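Local coordinates for protein glycinin A3B4 subunit (Glycine max, PDB 2D5F) that serves as an 11S globulin storage protein of soybean seeds, a two-cupin subunit that assembles into hexamers and probably supplies nitrogen to the seedling, at residues G349-L354 and Q370-Y375; I392-G397 and Q437-V442. One frame throughout, in Å; residues are numbered along the deposited sequence.

Overall arrangement
Both contacts lie in one antiparallel sheet of the second cupin domain, with centres about 10 Å apart. Contact 1 joins strand 349-354 to strand 368-374, and contact 2 joins strand 438-445 to strand 390-395; strands 368-374 and 438-445 are themselves neighbours, so the four run side by side. Leu374 N lies 2.7 Å from Leu439 O, probably a hydrogen bond between the middle strands. On one face Tyr371 OH reaches Glu440 OE2 at 2.7 Å, tying the polar groups of the two contacts together. On the other, a bound magnesium ion lies about 3 Å from the side chain of Tyr441 and about 5 Å from that of Val372.

Contact 1 (G349-L354 and Q370-Y375); sequences GRISTL and QYVVLY
Two neighbouring antiparallel strands of a cupin sheet meet here, with Arg350-Val373 and Ser352-Tyr371 as hydrogen-bonded pairs whose side chains share one face. Arg350 N to Val373 O (2.7 Å) and Ser352 N to Tyr371 O (2.9 Å) each have a return bond. A chi1 of 56° sets Arg350 CG between the backbone N and the carbonyl carbon; the extended chain then runs past Val373, whose CG2 methyl sits 3.3 Å above the centre of the flat guanidinium. Arg350 NH2 donates to Ala336 O and to a water, which in turn donates to Ser352 OG and Tyr371 O. With an alanine here, Ala336 O and the water would probably both lose the N-H that serves them, and the Val373 methyl its flat cover. On the other face, beside Ile351 and Val372, Gln370 NE2 gives Thr353 OG1 an almost straight bond (3.0 Å, 178°) in the amide plane, while Lys445 holds OE1. Gly349 CA makes a CH-pi contact over the Tyr375 ring; a CB there would strike Val373 O and be jammed against the preceding carbonyl O. The whole is a regular antiparallel pair of the second cupin beta-barrel.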
# COMPACT_ATOMS: atom_id res chain seq x y z
N GLY B 349 24.94 28.38 4.87
CA GLY B 349 23.76 28.41 4.03
C GLY B 349 22.63 27.53 4.53
O GLY B 349 22.58 27.19 5.71
N ARG B 350 21.72 27.16 3.63
CA ARG B 350 20.59 26.32 4.02
C ARG B 350 20.09 25.43 2.88
O ARG B 350 20.28 25.73 1.71
CB ARG B 350 19.44 27.20 4.53
CG ARG B 350 18.97 28.27 3.56
CD ARG B 350 17.84 29.09 4.17
NE ARG B 350 17.48 30.28 3.41
CZ ARG B 350 16.60 30.32 2.41
NH1 ARG B 350 16.35 31.47 1.80
NH2 ARG B 350 15.97 29.22 2.03
N ILE B 351 19.46 24.32 3.25
CA ILE B 351 18.92 23.38 2.28
C ILE B 351 17.51 23.01 2.70
O ILE B 351 17.27 22.66 3.87
CB ILE B 351 19.76 22.09 2.21
CG1 ILE B 351 21.20 22.42 1.83
CG2 ILE B 351 19.13 21.11 1.21
CD1 ILE B 351 22.16 21.27 2.09
N SER B 352 16.57 23.10 1.76
CA SER B 352 15.18 22.77 2.04
C SER B 352 14.72 21.70 1.06
O SER B 352 15.02 21.78 -0.13
CB SER B 352 14.31 24.01 1.90
OG SER B 352 14.76 25.03 2.79
N THR B 353 14.01 20.70 1.56
CA THR B 353 13.54 19.60 0.72
C THR B 353 12.02 19.56 0.58
O THR B 353 11.29 19.73 1.55
CB THR B 353 14.00 18.24 1.29
OG1 THR B 353 15.42 18.27 1.49
CG2 THR B 353 13.66 17.11 0.32
N LEU B 354 11.56 19.35 -0.64
CA LEU B 354 10.13 19.25 -0.94
C LEU B 354 9.95 17.92 -1.67
O LEU B 354 10.44 17.75 -2.78
CB LEU B 354 9.68 20.40 -1.84
CG LEU B 354 8.28 20.32 -2.47
CD1 LEU B 354 7.24 20.03 -1.39
CD2 LEU B 354 7.95 21.63 -3.18
N GLN B 370 14.78 20.52 -4.11
CA GLN B 370 15.45 21.13 -2.98
C GLN B 370 15.73 22.57 -3.36
O GLN B 370 15.86 22.90 -4.54
CB GLN B 370 16.76 20.41 -2.65
CG GLN B 370 16.56 19.05 -1.99
CD GLN B 370 17.86 18.43 -1.52
OE1 GLN B 370 18.82 18.33 -2.28
NE2 GLN B 370 17.90 18.01 -0.26
N TYR B 371 15.78 23.44 -2.36
CA TYR B 371 16.11 24.83 -2.60
C TYR B 371 17.33 25.04 -1.74
O TYR B 371 17.31 24.77 -0.53
CB TYR B 371 15.00 25.78 -2.18
CG TYR B 371 15.23 27.17 -2.72
CD1 TYR B 371 15.69 28.20 -1.89
CD2 TYR B 371 15.06 27.44 -4.07
CE1 TYR B 371 15.97 29.47 -2.41
CE2 TYR B 371 15.34 28.70 -4.60
CZ TYR B 371 15.79 29.70 -3.77
OH TYR B 371 16.09 30.93 -4.32
N VAL B 372 18.41 25.49 -2.36
CA VAL B 372 19.66 25.69 -1.65
C VAL B 372 20.12 27.14 -1.68
O VAL B 372 20.09 27.80 -2.72
CB VAL B 372 20.77 24.81 -2.27
CG1 VAL B 372 22.08 25.02 -1.53
CG2 VAL B 372 20.36 23.32 -2.20
N VAL B 373 20.54 27.63 -0.52
CA VAL B 373 21.05 28.99 -0.40
C VAL B 373 22.42 28.91 0.24
O VAL B 373 22.56 28.45 1.38
CB VAL B 373 20.15 29.89 0.47
CG1 VAL B 373 20.78 31.27 0.61
CG2 VAL B 373 18.76 30.00 -0.15
N LEU B 374 23.45 29.33 -0.50
CA LEU B 374 24.81 29.33 0.02
C LEU B 374 25.26 30.77 0.15
O LEU B 374 25.10 31.57 -0.77
CB LEU B 374 25.75 28.58 -0.92
CG LEU B 374 25.54 27.06 -1.03
CD1 LEU B 374 26.46 26.48 -2.10
CD2 LEU B 374 25.80 26.41 0.32
N TYR B 375 25.79 31.11 1.32
CA TYR B 375 26.26 32.46 1.55
C TYR B 375 27.67 32.55 1.00
O TYR B 375 28.24 31.53 0.59
CB TYR B 375 26.24 32.77 3.05
CG TYR B 375 24.90 32.51 3.70
CD1 TYR B 375 23.71 32.98 3.13
CD2 TYR B 375 24.82 31.79 4.89
CE1 TYR B 375 22.48 32.73 3.74
CE2 TYR B 375 23.59 31.54 5.50
CZ TYR B 375 22.43 32.02 4.92
OH TYR B 375 21.22 31.78 5.54
O HOH W 1 17.09 26.48 1.92

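Contact 2 (I392-G397 and Q437-V442); sequences IYVTRG and QGLEYV
With chi1 at -160° and bends at chi2 and chi3, the Arg396 chain carries its guanidinium back across Glu440, which reaches out extended beyond CG, beside a classic beta bulge of the cupin sheet. The carboxylate carbon of Glu440 lies over the centre of one guanidinium face, the two planes 62° apart. OE1 of Glu440 also approaches over that face, 2.6 Å from Arg396 NH1, a salt bridge without the in-plane, two-pronged pairing of acid and guanidinium. OE2 has its own partner in Tyr371 OH. At the bulge Thr395 and Arg396 both face Glu440: Thr395 N (2.9 Å) and Arg396 N (3.3 Å) reach Glu440 O from the same face of its carbonyl plane, and the register slips by one residue. The chain turns its corner at Arg396 and Gly397, and at the backbone angles of Gly397 a CB would be jammed against the carbonyl O of Arg396, besides striking Gly438 O. Before the bulge the pairing is regular, Tyr393 N meeting Val442 O at 3.0 Å in a nearly straight bond. On the side of Val394 and Tyr441 apolar branches meet: the end of the Leu439 side chain comes back to cross that of Val394 at about a right angle, CD1 of Leu439 lying 3.6 Å from CG1 of Val394. At the start of segment 392-397 the CG2 methyl of beta-branched Ile392 meets the Tyr441 ring obliquely, 3.4 Å from its CD2.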
# COMPACT_ATOMS: atom_id res chain seq x y z
N ILE B 392 19.80 21.37 -11.80
CA ILE B 392 19.96 22.60 -11.04
C ILE B 392 19.64 23.81 -11.90
O ILE B 392 20.04 23.88 -13.06
CB ILE B 392 21.41 22.76 -10.55
CG1 ILE B 392 21.76 21.67 -9.55
CG2 ILE B 392 21.59 24.13 -9.90
CD1 ILE B 392 23.24 21.61 -9.22
N TYR B 393 18.88 24.74 -11.34
CA TYR B 393 18.58 25.99 -12.03
C TYR B 393 18.95 27.07 -11.02
O TYR B 393 18.39 27.12 -9.93
CB TYR B 393 17.10 26.12 -12.39
CG TYR B 393 16.79 27.48 -13.00
CD1 TYR B 393 17.07 27.74 -14.34
CD2 TYR B 393 16.33 28.53 -12.21
CE1 TYR B 393 16.89 29.02 -14.89
CE2 TYR B 393 16.14 29.81 -12.74
CZ TYR B 393 16.43 30.05 -14.08
OH TYR B 393 16.29 31.31 -14.60
N VAL B 394 19.91 27.92 -11.37
CA VAL B 394 20.34 28.97 -10.45
C VAL B 394 19.34 30.11 -10.47
O VAL B 394 19.05 30.68 -11.53
CB VAL B 394 21.75 29.48 -10.80
CG1 VAL B 394 22.17 30.58 -9.81
CG2 VAL B 394 22.73 28.32 -10.74
N THR B 395 18.82 30.44 -9.30
CA THR B 395 17.83 31.50 -9.18
C THR B 395 18.46 32.84 -8.82
O THR B 395 17.85 33.89 -9.01
CB THR B 395 16.78 31.13 -8.12
OG1 THR B 395 17.44 30.80 -6.90
CG2 THR B 395 15.96 29.94 -8.59
N ARG B 396 19.68 32.81 -8.31
CA ARG B 396 20.35 34.05 -7.95
C ARG B 396 21.81 33.83 -7.58
O ARG B 396 22.19 32.77 -7.10
CB ARG B 396 19.64 34.72 -6.78
CG ARG B 396 19.95 36.20 -6.67
CD ARG B 396 19.92 36.62 -5.22
NE ARG B 396 20.97 35.94 -4.47
CZ ARG B 396 20.99 35.81 -3.15
NH1 ARG B 396 20.00 36.33 -2.44
NH2 ARG B 396 21.98 35.16 -2.56
N GLY B 397 22.62 34.85 -7.82
CA GLY B 397 24.02 34.75 -7.46
C GLY B 397 24.89 33.98 -8.42
O GLY B 397 24.59 33.85 -9.61
N GLN B 437 28.65 37.08 -4.12
CA GLN B 437 27.30 37.50 -3.75
C GLN B 437 26.45 36.33 -3.27
O GLN B 437 25.24 36.47 -3.08
CB GLN B 437 26.60 38.17 -4.94
CG GLN B 437 27.38 39.33 -5.56
CD GLN B 437 27.74 40.40 -4.55
OE1 GLN B 437 26.86 41.04 -3.96
NE2 GLN B 437 29.04 40.61 -4.34
N GLY B 438 27.09 35.19 -3.06
CA GLY B 438 26.35 34.02 -2.62
C GLY B 438 25.79 33.29 -3.82
O GLY B 438 26.02 33.68 -4.96
N LEU B 439 25.04 32.22 -3.55
CA LEU B 439 24.45 31.42 -4.61
C LEU B 439 23.15 30.78 -4.14
O LEU B 439 23.08 30.24 -3.04
CB LEU B 439 25.41 30.30 -5.02
CG LEU B 439 24.84 29.26 -5.99
CD1 LEU B 439 24.72 29.85 -7.39
CD2 LEU B 439 25.74 28.05 -6.01
N GLU B 440 22.12 30.86 -4.98
CA GLU B 440 20.82 30.26 -4.66
C GLU B 440 20.34 29.49 -5.87
O GLU B 440 20.48 29.94 -7.00
CB GLU B 440 19.77 31.33 -4.34
CG GLU B 440 20.08 32.25 -3.19
CD GLU B 440 18.86 33.01 -2.73
OE1 GLU B 440 19.02 34.00 -1.99
OE2 GLU B 440 17.73 32.61 -3.09
N TYR B 441 19.75 28.32 -5.63
CA TYR B 441 19.24 27.53 -6.73
C TYR B 441 18.24 26.48 -6.28
O TYR B 441 18.18 26.11 -5.10
CB TYR B 441 20.39 26.84 -7.47
CG TYR B 441 21.17 25.84 -6.65
CD1 TYR B 441 22.29 26.23 -5.91
CD2 TYR B 441 20.80 24.50 -6.61
CE1 TYR B 441 23.02 25.31 -5.16
CE2 TYR B 441 21.52 23.57 -5.88
CZ TYR B 441 22.63 23.97 -5.16
OH TYR B 441 23.35 23.03 -4.45
N VAL B 442 17.43 26.03 -7.22
CA VAL B 442 16.48 24.97 -6.95
C VAL B 442 17.07 23.77 -7.67
O VAL B 442 17.80 23.94 -8.65
CB VAL B 442 15.08 25.27 -7.53
CG1 VAL B 442 15.16 25.47 -9.04
CG2 VAL B 442 14.13 24.12 -7.21